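Local coordinates for protein mitochondrial import inner membrane translocase subunit TIM21 (Saccharomyces cerevisiae, PDB 2CIU) that keeps the TOM and TIM23 preprotein translocases of mitochondria in close contact, and is represented here by its intermembrane-space domain, at residues N104-V109 / R114-K119; S5-L10 / H72-H77; Y43-T48 / R54-V59. All coordinates share one frame; numbering follows the deposited sequence.

Contact 1 (N104-V109 / R114-K119)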
loop_
_atom_site.group_PDB
_atom_site.type_symbol
_atom_site.label_atom_id
_atom_site.label_comp_id
_atom_site.label_asym_id
_atom_site.label_seq_id
_atom_site.Cartn_x
_atom_site.Cartn_y
_atom_site.Cartn_z
ATOM N N ASN A 104 5.665 7.302 3.532
ATOM C CA ASN A 104 6.047 6.821 2.215
ATOM C C ASN A 104 5.005 5.789 1.809
ATOM O O ASN A 104 4.583 4.994 2.628
ATOM C CB ASN A 104 7.433 6.153 2.320
ATOM C CG ASN A 104 7.943 5.607 0.997
ATOM O OD1 ASN A 104 8.736 4.655 0.971
ATOM N ND2 ASN A 104 7.508 6.205 -0.103
ATOM N N MET A 105 4.574 5.823 0.556
ATOM C CA MET A 105 3.615 4.835 0.092
ATOM C C MET A 105 3.753 4.657 -1.409
ATOM O O MET A 105 3.684 5.621 -2.172
ATOM C CB MET A 105 2.191 5.252 0.460
ATOM C CG MET A 105 1.168 4.200 0.068
ATOM S SD MET A 105 -0.520 4.723 0.485
ATOM C CE MET A 105 -1.282 3.154 0.567
ATOM N N TYR A 106 4.008 3.426 -1.843
ATOM C CA TYR A 106 4.140 3.189 -3.263
ATOM C C TYR A 106 3.486 1.879 -3.651
ATOM O O TYR A 106 3.163 1.039 -2.802
ATOM C CB TYR A 106 5.617 3.244 -3.705
ATOM C CG TYR A 106 6.521 2.161 -3.144
ATOM C CD1 TYR A 106 6.516 0.867 -3.672
ATOM C CD2 TYR A 106 7.383 2.440 -2.084
ATOM C CE1 TYR A 106 7.353 -0.129 -3.155
ATOM C CE2 TYR A 106 8.219 1.458 -1.559
ATOM C CZ TYR A 106 8.201 0.183 -2.091
ATOM O OH TYR A 106 9.002 -0.791 -1.540
ATOM N N VAL A 107 3.270 1.730 -4.948
ATOM C CA VAL A 107 2.615 0.556 -5.482
ATOM C C VAL A 107 3.415 -0.015 -6.614
ATOM O O VAL A 107 3.779 0.704 -7.543
ATOM C CB VAL A 107 1.214 0.914 -6.018
ATOM C CG1 VAL A 107 0.532 -0.337 -6.541
ATOM C CG2 VAL A 107 0.406 1.579 -4.927
ATOM N N ASP A 108 3.690 -1.311 -6.527
ATOM C CA ASP A 108 4.442 -2.010 -7.557
ATOM C C ASP A 108 3.539 -2.968 -8.326
ATOM O O ASP A 108 3.033 -3.929 -7.748
ATOM C CB ASP A 108 5.575 -2.848 -6.947
ATOM C CG ASP A 108 6.767 -2.011 -6.496
ATOM O OD1 ASP A 108 6.953 -0.885 -6.998
ATOM O OD2 ASP A 108 7.536 -2.515 -5.644
ATOM N N VAL A 109 3.351 -2.708 -9.618
ATOM C CA VAL A 109 2.562 -3.581 -10.486
ATOM C C VAL A 109 3.568 -4.147 -11.485
ATOM O O VAL A 109 4.336 -3.399 -12.090
ATOM C CB VAL A 109 1.483 -2.804 -11.248
ATOM C CG1 VAL A 109 0.727 -3.760 -12.171
ATOM C CG2 VAL A 109 0.533 -2.123 -10.264
ATOM N N ARG A 114 7.374 1.810 -10.615
ATOM C CA ARG A 114 6.896 1.956 -9.250
ATOM C C ARG A 114 6.162 3.286 -9.151
ATOM O O ARG A 114 6.679 4.324 -9.574
ATOM C CB ARG A 114 8.076 1.929 -8.272
ATOM C CG ARG A 114 7.720 2.314 -6.865
ATOM C CD ARG A 114 8.872 1.961 -5.939
ATOM N NE ARG A 114 9.064 0.514 -5.859
ATOM C CZ ARG A 114 10.061 -0.064 -5.195
ATOM N NH1 ARG A 114 10.961 0.692 -4.571
ATOM N NH2 ARG A 114 10.137 -1.382 -5.129
ATOM N N TYR A 115 4.959 3.256 -8.582
ATOM C CA TYR A 115 4.138 4.447 -8.461
ATOM C C TYR A 115 4.019 4.947 -7.029
ATOM O O TYR A 115 3.509 4.245 -6.158
ATOM C CB TYR A 115 2.739 4.151 -9.016
ATOM C CG TYR A 115 1.891 5.372 -9.221
ATOM C CD1 TYR A 115 1.738 5.926 -10.491
ATOM C CD2 TYR A 115 1.257 5.989 -8.147
ATOM C CE1 TYR A 115 0.973 7.072 -10.681
ATOM C CE2 TYR A 115 0.487 7.132 -8.328
ATOM C CZ TYR A 115 0.351 7.665 -9.594
ATOM O OH TYR A 115 -0.406 8.800 -9.760
ATOM N N TYR A 116 4.486 6.164 -6.780
ATOM C CA TYR A 116 4.401 6.721 -5.437
ATOM C C TYR A 116 3.126 7.513 -5.187
ATOM O O TYR A 116 2.841 8.490 -5.878
ATOM C CB TYR A 116 5.609 7.627 -5.157
ATOM C CG TYR A 116 6.864 6.864 -4.807
ATOM C CD1 TYR A 116 7.222 6.664 -3.474
ATOM C CD2 TYR A 116 7.663 6.297 -5.800
ATOM C CE1 TYR A 116 8.347 5.915 -3.135
ATOM C CE2 TYR A 116 8.797 5.543 -5.472
ATOM C CZ TYR A 116 9.125 5.357 -4.136
ATOM O OH TYR A 116 10.212 4.584 -3.798
ATOM N N LEU A 117 2.349 7.070 -4.210
ATOM C CA LEU A 117 1.140 7.777 -3.818
ATOM C C LEU A 117 1.567 8.858 -2.839
ATOM O O LEU A 117 1.008 9.950 -2.809
ATOM C CB LEU A 117 0.144 6.833 -3.143
ATOM C CG LEU A 117 -0.588 5.865 -4.076
ATOM C CD1 LEU A 117 -1.453 4.912 -3.253
ATOM C CD2 LEU A 117 -1.440 6.651 -5.059
ATOM N N ILE A 118 2.568 8.541 -2.026
ATOM C CA ILE A 118 3.081 9.494 -1.058
ATOM C C ILE A 118 4.592 9.451 -1.141
ATOM O O ILE A 118 5.210 8.433 -0.828
ATOM C CB ILE A 118 2.610 9.146 0.370
ATOM C CG1 ILE A 118 1.084 9.281 0.430
ATOM C CG2 ILE A 118 3.285 10.062 1.392
ATOM C CD1 ILE A 118 0.465 8.913 1.744
ATOM N N LYS A 119 5.177 10.548 -1.611
ATOM C CA LYS A 119 6.625 10.638 -1.732
ATOM C C LYS A 119 7.187 11.189 -0.439
ATOM O O LYS A 119 6.717 12.205 0.074
ATOM C CB LYS A 119 7.013 11.541 -2.902
ATOM C CG LYS A 119 6.834 10.889 -4.260
ATOM C CD LYS A 119 7.267 11.826 -5.372
ATOM C CE LYS A 119 7.134 11.166 -6.732
ATOM N NZ LYS A 119 7.590 12.067 -7.830
HETATM O O HOH W 1 10.861 4.032 -1.217
#

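Contact 2 (S5-L10 / H72-H77)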
loop_
_atom_site.group_PDB
_atom_site.type_symbol
_atom_site.label_atom_id
_atom_site.label_comp_id
_atom_site.label_asym_id
_atom_site.label_seq_id
_atom_site.Cartn_x
_atom_site.Cartn_y
_atom_site.Cartn_z
ATOM N N SER A 5 -7.193 -1.782 16.809
ATOM C CA SER A 5 -7.667 -1.332 15.469
ATOM C C SER A 5 -6.569 -0.580 14.724
ATOM O O SER A 5 -6.803 -0.067 13.634
ATOM C CB SER A 5 -8.887 -0.423 15.621
ATOM O OG SER A 5 -9.424 -0.087 14.355
ATOM N N GLY A 6 -5.377 -0.526 15.321
ATOM C CA GLY A 6 -4.247 0.170 14.723
ATOM C C GLY A 6 -3.967 -0.223 13.287
ATOM O O GLY A 6 -4.035 0.610 12.384
ATOM N N ASP A 7 -3.649 -1.497 13.076
ATOM C CA ASP A 7 -3.360 -2.007 11.743
ATOM C C ASP A 7 -4.599 -2.042 10.850
ATOM O O ASP A 7 -4.502 -1.853 9.646
ATOM C CB ASP A 7 -2.762 -3.414 11.824
ATOM C CG ASP A 7 -1.325 -3.409 12.295
ATOM O OD1 ASP A 7 -0.694 -2.341 12.224
ATOM O OD2 ASP A 7 -0.826 -4.473 12.718
ATOM N N THR A 8 -5.761 -2.287 11.446
ATOM C CA THR A 8 -6.980 -2.341 10.661
ATOM C C THR A 8 -7.259 -0.978 10.035
ATOM O O THR A 8 -7.524 -0.882 8.839
ATOM C CB THR A 8 -8.178 -2.775 11.529
ATOM O OG1 THR A 8 -7.968 -4.117 11.986
ATOM C CG2 THR A 8 -9.473 -2.717 10.719
ATOM N N GLN A 9 -7.180 0.081 10.835
ATOM C CA GLN A 9 -7.422 1.419 10.304
ATOM C C GLN A 9 -6.330 1.821 9.329
ATOM O O GLN A 9 -6.596 2.465 8.321
ATOM C CB GLN A 9 -7.529 2.448 11.438
ATOM C CG GLN A 9 -8.663 2.126 12.397
ATOM C CD GLN A 9 -9.107 3.295 13.264
ATOM O OE1 GLN A 9 -9.704 3.088 14.317
ATOM N NE2 GLN A 9 -8.838 4.519 12.822
ATOM N N LEU A 10 -5.098 1.421 9.614
ATOM C CA LEU A 10 -3.988 1.764 8.740
ATOM C C LEU A 10 -4.215 1.156 7.353
ATOM O O LEU A 10 -4.045 1.820 6.328
ATOM C CB LEU A 10 -2.682 1.247 9.353
ATOM C CG LEU A 10 -1.373 1.840 8.842
ATOM C CD1 LEU A 10 -1.349 3.335 9.119
ATOM C CD2 LEU A 10 -0.208 1.151 9.539
ATOM N N HIS A 72 6.001 2.447 11.394
ATOM C CA HIS A 72 5.256 1.232 11.092
ATOM C C HIS A 72 5.345 0.968 9.597
ATOM O O HIS A 72 5.156 1.874 8.786
ATOM C CB HIS A 72 3.774 1.383 11.471
ATOM C CG HIS A 72 3.534 1.494 12.943
ATOM N ND1 HIS A 72 2.926 0.496 13.674
ATOM C CD2 HIS A 72 3.831 2.479 13.822
ATOM C CE1 HIS A 72 2.860 0.862 14.941
ATOM N NE2 HIS A 72 3.402 2.061 15.058
ATOM N N TYR A 73 5.643 -0.273 9.235
ATOM C CA TYR A 73 5.742 -0.649 7.835
ATOM C C TYR A 73 4.680 -1.704 7.568
ATOM O O TYR A 73 4.505 -2.633 8.349
ATOM C CB TYR A 73 7.130 -1.215 7.532
ATOM C CG TYR A 73 8.227 -0.207 7.748
ATOM C CD1 TYR A 73 8.694 0.580 6.704
ATOM C CD2 TYR A 73 8.783 -0.035 9.013
ATOM C CE1 TYR A 73 9.700 1.519 6.909
ATOM C CE2 TYR A 73 9.781 0.899 9.235
ATOM C CZ TYR A 73 10.239 1.669 8.181
ATOM O OH TYR A 73 11.249 2.578 8.400
ATOM N N MET A 74 3.963 -1.546 6.464
ATOM C CA MET A 74 2.916 -2.490 6.119
ATOM C C MET A 74 2.915 -2.763 4.630
ATOM O O MET A 74 3.049 -1.840 3.819
ATOM C CB MET A 74 1.550 -1.934 6.528
ATOM C CG MET A 74 0.384 -2.839 6.121
ATOM S SD MET A 74 -1.240 -2.143 6.585
ATOM C CE MET A 74 -1.329 -2.663 8.265
ATOM N N ARG A 75 2.783 -4.035 4.275
ATOM C CA ARG A 75 2.706 -4.410 2.877
ATOM C C ARG A 75 1.433 -5.206 2.662
ATOM O O ARG A 75 1.053 -6.019 3.497
ATOM C CB ARG A 75 3.926 -5.235 2.461
ATOM C CG ARG A 75 5.140 -4.347 2.374
ATOM C CD ARG A 75 6.352 -5.016 1.811
ATOM N NE ARG A 75 7.374 -3.993 1.632
ATOM C CZ ARG A 75 8.612 -4.221 1.214
ATOM N NH1 ARG A 75 9.007 -5.453 0.924
ATOM N NH2 ARG A 75 9.450 -3.203 1.088
ATOM N N PHE A 76 0.758 -4.937 1.551
ATOM C CA PHE A 76 -0.452 -5.682 1.225
ATOM C C PHE A 76 -0.639 -5.656 -0.282
ATOM O O PHE A 76 0.114 -5.002 -0.996
ATOM C CB PHE A 76 -1.685 -5.112 1.964
ATOM C CG PHE A 76 -2.028 -3.696 1.606
ATOM C CD1 PHE A 76 -2.849 -3.411 0.512
ATOM C CD2 PHE A 76 -1.549 -2.641 2.375
ATOM C CE1 PHE A 76 -3.186 -2.093 0.202
ATOM C CE2 PHE A 76 -1.881 -1.326 2.071
ATOM C CZ PHE A 76 -2.703 -1.047 0.983
ATOM N N HIS A 77 -1.626 -6.388 -0.781
ATOM C CA HIS A 77 -1.844 -6.421 -2.208
ATOM C C HIS A 77 -3.230 -5.965 -2.574
ATOM O O HIS A 77 -4.139 -6.028 -1.756
ATOM C CB HIS A 77 -1.689 -7.842 -2.756
ATOM C CG HIS A 77 -0.296 -8.384 -2.673
ATOM N ND1 HIS A 77 0.177 -9.073 -1.576
ATOM C CD2 HIS A 77 0.722 -8.350 -3.563
ATOM C CE1 HIS A 77 1.427 -9.444 -1.800
ATOM N NE2 HIS A 77 1.779 -9.019 -2.999
#

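Contact 3 (Y43-T48 / R54-V59)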
loop_
_atom_site.group_PDB
_atom_site.type_symbol
_atom_site.label_atom_id
_atom_site.label_comp_id
_atom_site.label_asym_id
_atom_site.label_seq_id
_atom_site.Cartn_x
_atom_site.Cartn_y
_atom_site.Cartn_z
ATOM N N TYR A 43 -5.710 -8.021 0.186
ATOM C CA TYR A 43 -5.343 -8.965 1.226
ATOM C C TYR A 43 -3.906 -8.709 1.625
ATOM O O TYR A 43 -3.221 -7.899 0.988
ATOM C CB TYR A 43 -5.517 -10.421 0.752
ATOM C CG TYR A 43 -5.121 -10.680 -0.684
ATOM C CD1 TYR A 43 -3.775 -10.716 -1.063
ATOM C CD2 TYR A 43 -6.091 -10.859 -1.685
ATOM C CE1 TYR A 43 -3.399 -10.922 -2.391
ATOM C CE2 TYR A 43 -5.719 -11.057 -3.024
ATOM C CZ TYR A 43 -4.365 -11.088 -3.365
ATOM O OH TYR A 43 -3.970 -11.257 -4.672
ATOM N N GLY A 44 -3.478 -9.394 2.679
ATOM C CA GLY A 44 -2.127 -9.239 3.192
ATOM C C GLY A 44 -1.055 -9.710 2.237
ATOM O O GLY A 44 -1.316 -10.256 1.181
ATOM N N GLU A 45 0.188 -9.499 2.639
ATOM C CA GLU A 45 1.336 -9.883 1.836
ATOM C C GLU A 45 1.338 -11.356 1.425
ATOM O O GLU A 45 1.153 -12.244 2.256
ATOM C CB GLU A 45 2.593 -9.546 2.637
ATOM C CG GLU A 45 3.903 -9.833 1.979
ATOM C CD GLU A 45 5.043 -9.263 2.795
ATOM O OE1 GLU A 45 4.996 -9.383 4.037
ATOM O OE2 GLU A 45 5.982 -8.701 2.199
ATOM N N LEU A 46 1.555 -11.605 0.139
ATOM C CA LEU A 46 1.599 -12.965 -0.382
ATOM C C LEU A 46 2.936 -13.598 -0.051
ATOM O O LEU A 46 3.989 -13.021 -0.333
ATOM C CB LEU A 46 1.404 -12.979 -1.897
ATOM C CG LEU A 46 0.002 -12.571 -2.360
ATOM C CD1 LEU A 46 -0.035 -12.511 -3.884
ATOM C CD2 LEU A 46 -1.023 -13.571 -1.831
ATOM N N ILE A 47 2.883 -14.774 0.558
ATOM C CA ILE A 47 4.094 -15.499 0.917
ATOM C C ILE A 47 3.984 -16.903 0.341
ATOM O O ILE A 47 2.886 -17.403 0.067
ATOM C CB ILE A 47 4.279 -15.556 2.451
ATOM C CG1 ILE A 47 3.057 -16.197 3.111
ATOM C CG2 ILE A 47 4.477 -14.135 2.997
ATOM C CD1 ILE A 47 3.213 -16.422 4.610
ATOM N N THR A 48 5.123 -17.543 0.146
ATOM C CA THR A 48 5.115 -18.877 -0.425
ATOM C C THR A 48 6.255 -19.716 0.120
ATOM O O THR A 48 7.282 -19.180 0.540
ATOM C CB THR A 48 5.252 -18.796 -1.956
ATOM O OG1 THR A 48 5.306 -20.113 -2.513
ATOM C CG2 THR A 48 6.521 -18.047 -2.331
ATOM N N ARG A 54 -0.068 -17.958 -0.412
ATOM C CA ARG A 54 -1.179 -17.546 0.440
ATOM C C ARG A 54 -0.910 -16.161 1.007
ATOM O O ARG A 54 0.241 -15.715 1.049
ATOM C CB ARG A 54 -1.396 -18.540 1.583
ATOM C CG ARG A 54 -0.246 -18.662 2.571
ATOM C CD ARG A 54 0.843 -19.584 2.049
ATOM N NE ARG A 54 1.285 -20.506 3.093
ATOM C CZ ARG A 54 2.109 -21.529 2.897
ATOM N NH1 ARG A 54 2.598 -21.776 1.689
ATOM N NH2 ARG A 54 2.441 -22.311 3.915
ATOM N N ASN A 55 -1.966 -15.462 1.417
ATOM C CA ASN A 55 -1.775 -14.139 1.998
ATOM C C ASN A 55 -1.604 -14.218 3.507
ATOM O O ASN A 55 -2.285 -14.992 4.184
ATOM C CB ASN A 55 -2.953 -13.210 1.677
ATOM C CG ASN A 55 -4.288 -13.820 2.031
ATOM O OD1 ASN A 55 -4.753 -14.737 1.361
ATOM N ND2 ASN A 55 -4.914 -13.318 3.093
ATOM N N ARG A 56 -0.665 -13.433 4.021
ATOM C CA ARG A 56 -0.429 -13.350 5.454
ATOM C C ARG A 56 -1.515 -12.437 5.995
ATOM O O ARG A 56 -2.162 -11.702 5.240
ATOM C CB ARG A 56 0.908 -12.657 5.758
ATOM C CG ARG A 56 2.160 -13.487 5.638
ATOM C CD ARG A 56 3.372 -12.624 5.989
ATOM N NE ARG A 56 4.624 -13.382 5.972
ATOM C CZ ARG A 56 5.828 -12.843 6.142
ATOM N NH1 ARG A 56 5.953 -11.538 6.343
ATOM N NH2 ARG A 56 6.908 -13.612 6.109
ATOM N N PRO A 57 -1.752 -12.484 7.309
ATOM C CA PRO A 57 -2.771 -11.600 7.865
ATOM C C PRO A 57 -2.236 -10.173 7.677
ATOM O O PRO A 57 -1.022 -9.968 7.581
ATOM C CB PRO A 57 -2.797 -11.999 9.337
ATOM C CG PRO A 57 -2.480 -13.455 9.289
ATOM C CD PRO A 57 -1.343 -13.506 8.289
ATOM N N ILE A 58 -3.137 -9.202 7.604
ATOM C CA ILE A 58 -2.744 -7.810 7.452
ATOM C C ILE A 58 -2.156 -7.337 8.784
ATOM O O ILE A 58 -2.814 -7.385 9.825
ATOM C CB ILE A 58 -3.959 -6.944 7.062
ATOM C CG1 ILE A 58 -4.423 -7.333 5.656
ATOM C CG2 ILE A 58 -3.593 -5.468 7.096
ATOM C CD1 ILE A 58 -5.784 -6.785 5.276
ATOM N N VAL A 59 -0.905 -6.890 8.746
ATOM C CA VAL A 59 -0.223 -6.426 9.954
ATOM C C VAL A 59 0.887 -5.452 9.581
ATOM O O VAL A 59 1.292 -5.375 8.427
ATOM C CB VAL A 59 0.476 -7.596 10.707
ATOM C CG1 VAL A 59 -0.540 -8.666 11.112
ATOM C CG2 VAL A 59 1.568 -8.186 9.828
HETATM O O HOH W 2 -4.759 -10.963 4.654
HETATM O O HOH W 3 0.593 -9.071 5.596
#

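Contact 1 (N104-V109 / R114-K119)
Tyr106 holds CG between its backbone N and carbonyl carbon (chi1 65°), while Arg114 runs extended as far as CD and then bends at chi3 (-66°), which turns NE aside. The two turns bring the guanidinium flat over one face of the phenol ring, with planes 20° apart. Arg114 CZ lies off-centre, 3.9 Å from the Tyr106 ring centroid, in a cation-pi contact, and Arg114 CD adds a CH-pi contact nearer the ring axis. Asp108 takes the guanidinium side-on: Arg114 NE reaches Asp108 OD1 at 2.8 Å, close to the guanidinium plane, and Arg114 NH2 reaches Asp108 OD2 at 2.9 Å from a more tilted approach. Both oxygens use their syn lone pairs, so the pair of bonds fixes the rotation of the cation above the ring. The strands 101-108 and 115-116 form a beta hairpin, and a classic bulge interrupts it where Leu117 and Ile118 both face Met105. Met105 O accepts from Leu117 N at 2.8 Å and from Ile118 N at 3.1 Å. Beside the bulge, Tyr106 CB sits 3.8 Å from the centroid of the Tyr116 ring, over its face. Asn104 ND2 comes to the edge of that ring, its amide nearly coplanar with it, and donates to Ile118 O at 3.3 Å; a water joins Asn104 OD1 to Tyr116 OH. Met105, on the other sheet face, and Leu117 of the bulge both pack against Val18 of helix 6-20.

Contact 2 (S5-L10 / H72-H77)
Met74 reaches from strand 70-79 to Asp7 and Leu10 on the first turns of helix 6-20, the helix that lies across the antiparallel sheet in an arrangement consistent with the alpha-plus-beta fold of the NTF2 clan. The short segments 6-10 and 72-77 run with their N-to-C directions 58° apart, and their axes approach to 10.6 Å, a gap that the long methionine side chain spans. Met74 CB leaves the strand toward the helix, with Leu10 CD2 its nearest helical neighbour at 4.7 Å. CG stands anti to the backbone N (chi1 177°) and extends the chain without closer contact to segment 5-10. SD comes next, 4.5 Å from Asp7 O, still at the limit of contact. The chain then bends at chi3 (-83°), and this bend carries the methyl group onto the helix surface. CE does the touching: it lies 3.6 Å from Asp7 O, a van der Waals approach to a helix carbonyl, and 3.9 Å from Asp7 CB. Leu10 CD2, 4.2 Å from Met74 CE, borders the methyl as well, the leucine and methionine running antiparallel past one another. Phe11 of the same helix and Ile58 also pack on Met74, so the thioether belongs to the buried layer between helix and sheet. At the polar margin of this layer, Leu10 CD2 also meets His72 CB, 4.4 Å away. The ends of Asp7 and His72 do not bond directly: Asp7 OD1 and His72 ND1 remain 4.8 Å apart, and the hydroxyl OG of Ser60 is hydrogen-bonded to both.

Contact 3 (Y43-T48 / R54-V59)
Ile47 lies roughly perpendicular to Arg56, the branched isoleucine set against the extended stem of the arginine. With CG1 of Ile47 placed between backbone N and carbonyl carbon (chi1 57°), both branches meet that stem: CD1 abuts Arg56 CG, and CG2 lies tightly against Arg56 NE at 3.1 Å. Glu45 runs alongside Arg56 in the same direction, yet its carboxylate is turned 88° from the guanidinium plane, and the salt bridge from Glu45 OE1 to Arg56 NH1 is long at 3.3 Å. With an alanine in place of Ile47, the stem of Arg56 is likely to lose its backing and be set freer to swing, leaving the bridge to Glu45 less well held. The backbones form a beta hairpin. Ile47 N donates to Arg54 O at 2.8 Å, Arg54 N returns a bond to Ile47 O at 3.0 Å, and Arg56 N donates to Glu45 O at 2.8 Å. Nearer strand 70-79, the Tyr43 and Asn55 side chains meet almost at right angles, with Asn55 CB 3.8 Å from Tyr43 CD1. The Asn55 amide is tied by a water that accepts from Asn55 ND2 and Gly44 N and donates to Arg56 O. Gly44 CA passes 3.2 Å from Arg56 O, so close that a beta carbon at Gly44 would clash with this oxygen. Tyr43 OH bonds to Glu79 of strand 70-79, which pairs with strand 41-48, while Ile58 packs on Phe11 of helix 6-20, whose Asp7 touches Val59.

Overall arrangement
From the N terminus, residues 5-10, at the start of helix 6-20, supply the first half of contact 2, which closes only when the chain returns as residues 72-77 on strand 70-79, 62 residues on. Nested within that loop is contact 3, a local hairpin made by residues 43-48 and 54-59. The two meet where strand 41-48 pairs with strand 70-79, with His77 N probably hydrogen-bonded to Tyr43 O at 2.8 Å. Contact 1 follows in series, a second hairpin near the C-terminal end of the domain; it touches contact 2 where Tyr106 OH packs near Arg75 NH2, whereas its nearest atoms are about 9 Å from contact 3. All three reach one curved antiparallel sheet, contact 2 joining it to the N-terminal helix.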